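Local coordinates for protein Zn-dependent hydrolase of metallo-beta-lactamase superfamily TM0207 (Thermotoga maritima, PDB 1VJN) that is a putative zinc-dependent hydrolase of the metallo-beta-lactamase superfamily, whose substrate is not established, at residues His173-Tyr178 and Leu183-Asp188. Residues are numbered along the deposited sequence; the frame is centred on the assembly and turned at random.
Sequences HYKTKY and LLPVDD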
loop_
_atom_site.group_PDB
_atom_site.type_symbol
_atom_site.label_atom_id
_atom_site.label_comp_id
_atom_site.label_asym_id
_atom_site.label_seq_id
_atom_site.Cartn_x
_atom_site.Cartn_y
_atom_site.Cartn_z
ATOM N N HIS A 173 -7.891 -4.494 -2.215
ATOM C CA HIS A 173 -8.541 -4.515 -3.537
ATOM C C HIS A 173 -9.152 -5.907 -3.784
ATOM O O HIS A 173 -8.889 -6.506 -4.816
ATOM C CB HIS A 173 -7.552 -4.230 -4.704
ATOM C CG HIS A 173 -7.188 -2.794 -4.900
ATOM N ND1 HIS A 173 -5.899 -2.322 -4.720
ATOM C CD2 HIS A 173 -7.917 -1.738 -5.325
ATOM C CE1 HIS A 173 -5.859 -1.031 -4.995
ATOM N NE2 HIS A 173 -7.074 -0.649 -5.351
ATOM N N TYR A 174 -9.921 -6.425 -2.824
ATOM C CA TYR A 174 -10.570 -7.721 -2.936
ATOM C C TYR A 174 -12.070 -7.559 -2.675
ATOM O O TYR A 174 -12.497 -6.442 -2.392
ATOM C CB TYR A 174 -9.925 -8.729 -1.957
ATOM C CG TYR A 174 -9.700 -8.234 -0.565
ATOM C CD1 TYR A 174 -10.717 -8.241 0.338
ATOM C CD2 TYR A 174 -8.432 -7.833 -0.127
ATOM C CE1 TYR A 174 -10.538 -7.805 1.615
ATOM C CE2 TYR A 174 -8.227 -7.446 1.174
ATOM C CZ TYR A 174 -9.303 -7.422 2.041
ATOM O OH TYR A 174 -9.180 -7.004 3.342
ATOM N N LYS A 175 -12.839 -8.662 -2.788
ATOM C CA LYS A 175 -14.271 -8.683 -2.594
ATOM C C LYS A 175 -14.641 -8.217 -1.201
ATOM O O LYS A 175 -14.103 -8.745 -0.213
ATOM C CB LYS A 175 -14.854 -10.090 -2.801
ATOM C CG LYS A 175 -16.309 -10.088 -3.069
ATOM C CD LYS A 175 -16.905 -11.536 -3.224
ATOM C CE LYS A 175 -16.384 -12.276 -4.462
ATOM N NZ LYS A 175 -16.703 -11.594 -5.772
ATOM N N THR A 176 -15.542 -7.226 -1.172
ATOM C CA THR A 176 -16.196 -6.719 0.044
ATOM C C THR A 176 -17.687 -6.827 -0.142
ATOM O O THR A 176 -18.143 -7.242 -1.199
ATOM C CB THR A 176 -15.789 -5.218 0.321
ATOM O OG1 THR A 176 -16.234 -4.358 -0.744
ATOM C CG2 THR A 176 -14.289 -5.037 0.315
ATOM N N LYS A 177 -18.458 -6.429 0.872
ATOM C CA LYS A 177 -19.915 -6.618 0.855
ATOM C C LYS A 177 -20.576 -5.846 -0.288
ATOM O O LYS A 177 -21.466 -6.346 -0.966
ATOM C CB LYS A 177 -20.557 -6.188 2.184
ATOM C CG LYS A 177 -21.958 -6.788 2.335
ATOM C CD LYS A 177 -22.748 -6.223 3.497
ATOM C CE LYS A 177 -24.134 -6.849 3.546
ATOM N NZ LYS A 177 -24.979 -6.198 4.576
ATOM N N TYR A 178 -20.138 -4.617 -0.470
ATOM C CA TYR A 178 -20.697 -3.733 -1.488
ATOM C C TYR A 178 -19.847 -3.523 -2.761
ATOM O O TYR A 178 -20.353 -2.959 -3.728
ATOM C CB TYR A 178 -21.087 -2.395 -0.828
ATOM C CG TYR A 178 -22.236 -2.605 0.130
ATOM C CD1 TYR A 178 -23.457 -3.089 -0.333
ATOM C CD2 TYR A 178 -22.089 -2.393 1.496
ATOM C CE1 TYR A 178 -24.534 -3.322 0.540
ATOM C CE2 TYR A 178 -23.164 -2.615 2.379
ATOM C CZ TYR A 178 -24.376 -3.087 1.887
ATOM O OH TYR A 178 -25.435 -3.332 2.725
ATOM N N LEU A 183 -14.364 -9.393 -8.558
ATOM C CA LEU A 183 -13.281 -9.291 -7.597
ATOM C C LEU A 183 -13.222 -10.580 -6.787
ATOM O O LEU A 183 -14.227 -11.006 -6.268
ATOM C CB LEU A 183 -13.529 -8.154 -6.647
ATOM C CG LEU A 183 -13.352 -6.737 -7.106
ATOM C CD1 LEU A 183 -13.609 -5.848 -5.914
ATOM C CD2 LEU A 183 -11.932 -6.543 -7.653
ATOM N N LEU A 184 -12.038 -11.167 -6.654
ATOM C CA LEU A 184 -11.882 -12.398 -5.898
ATOM C C LEU A 184 -11.848 -12.106 -4.404
ATOM O O LEU A 184 -11.450 -11.017 -3.982
ATOM C CB LEU A 184 -10.598 -13.105 -6.314
ATOM C CG LEU A 184 -10.542 -13.588 -7.770
ATOM C CD1 LEU A 184 -9.130 -13.988 -8.178
ATOM C CD2 LEU A 184 -11.544 -14.750 -8.033
ATOM N N PRO A 185 -12.269 -13.074 -3.595
ATOM C CA PRO A 185 -12.163 -12.943 -2.161
ATOM C C PRO A 185 -10.695 -12.964 -1.694
ATOM O O PRO A 185 -9.860 -13.544 -2.357
ATOM C CB PRO A 185 -12.913 -14.158 -1.647
ATOM C CG PRO A 185 -12.783 -15.144 -2.717
ATOM C CD PRO A 185 -12.896 -14.356 -3.985
ATOM N N VAL A 186 -10.419 -12.326 -0.553
ATOM C CA VAL A 186 -9.098 -12.352 0.043
ATOM C C VAL A 186 -8.682 -13.798 0.376
ATOM O O VAL A 186 -7.512 -14.128 0.362
ATOM C CB VAL A 186 -9.018 -11.413 1.312
ATOM C CG1 VAL A 186 -9.768 -11.947 2.487
ATOM C CG2 VAL A 186 -7.567 -11.196 1.671
ATOM N N ASP A 187 -9.652 -14.666 0.628
ATOM C CA ASP A 187 -9.360 -16.072 0.932
ATOM C C ASP A 187 -8.556 -16.776 -0.170
ATOM O O ASP A 187 -7.783 -17.684 0.129
ATOM C CB ASP A 187 -10.656 -16.846 1.183
ATOM C CG ASP A 187 -11.344 -16.467 2.513
ATOM O OD1 ASP A 187 -10.820 -15.630 3.307
ATOM O OD2 ASP A 187 -12.445 -16.986 2.843
ATOM N N ASP A 188 -8.718 -16.355 -1.440
ATOM C CA ASP A 188 -7.932 -16.938 -2.544
ATOM C C ASP A 188 -6.453 -16.619 -2.454
ATOM O O ASP A 188 -5.616 -17.359 -2.911
ATOM C CB ASP A 188 -8.431 -16.428 -3.902
ATOM C CG ASP A 188 -9.772 -17.005 -4.287
ATOM O OD1 ASP A 188 -10.420 -17.685 -3.457
ATOM O OD2 ASP A 188 -10.273 -16.819 -5.410
HETATM O O HOH W 1 -12.785 -11.000 0.602
#
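In the loop that leaves strand 168-172 of the metallo-beta-lactamase fold and leads to helix 187-190, two parts running 93° apart meet where Tyr174 and Lys175 lie against Leu183-Val186. Lys175 grips residues 183-186 at two successive carbonyls. Lys175 N donates to Leu184 O at 3.0 Å, a fairly straight bond that approaches from above the carbonyl plane; Leu184 is also joined to Gly147 by backbone hydrogen bonding. The lysine side chain sets out with CG anti to the backbone N (chi1 -160°), then bends at chi3 and chi4, bringing Lys175 NZ to 2.6 Å from Leu183 O at a C=O...N angle of 163°; CE passes close to the same oxygen, and Lys175 NZ also makes a weak hydrogen bond to Lys180 O in the connecting loop. One water joins the two segments, donating to Lys175 O (2.7 Å) and accepting from Val186 N (2.9 Å).

Beyond these polar links, Val186 CB sits 3.7 Å from the centroid of the Tyr174 ring, over one face and almost on the normal, a CH-pi contact, while Val186 CG2 reaches the CD2-CE2 side. Leu183 CD1 makes a van der Waals approach of 3.7 Å to Tyr174 O. One backbone bond, one side-chain bond and one water bridge thus fasten Lys175 to 183-186, and its ammonium group probably polarises the Leu183 carbonyl.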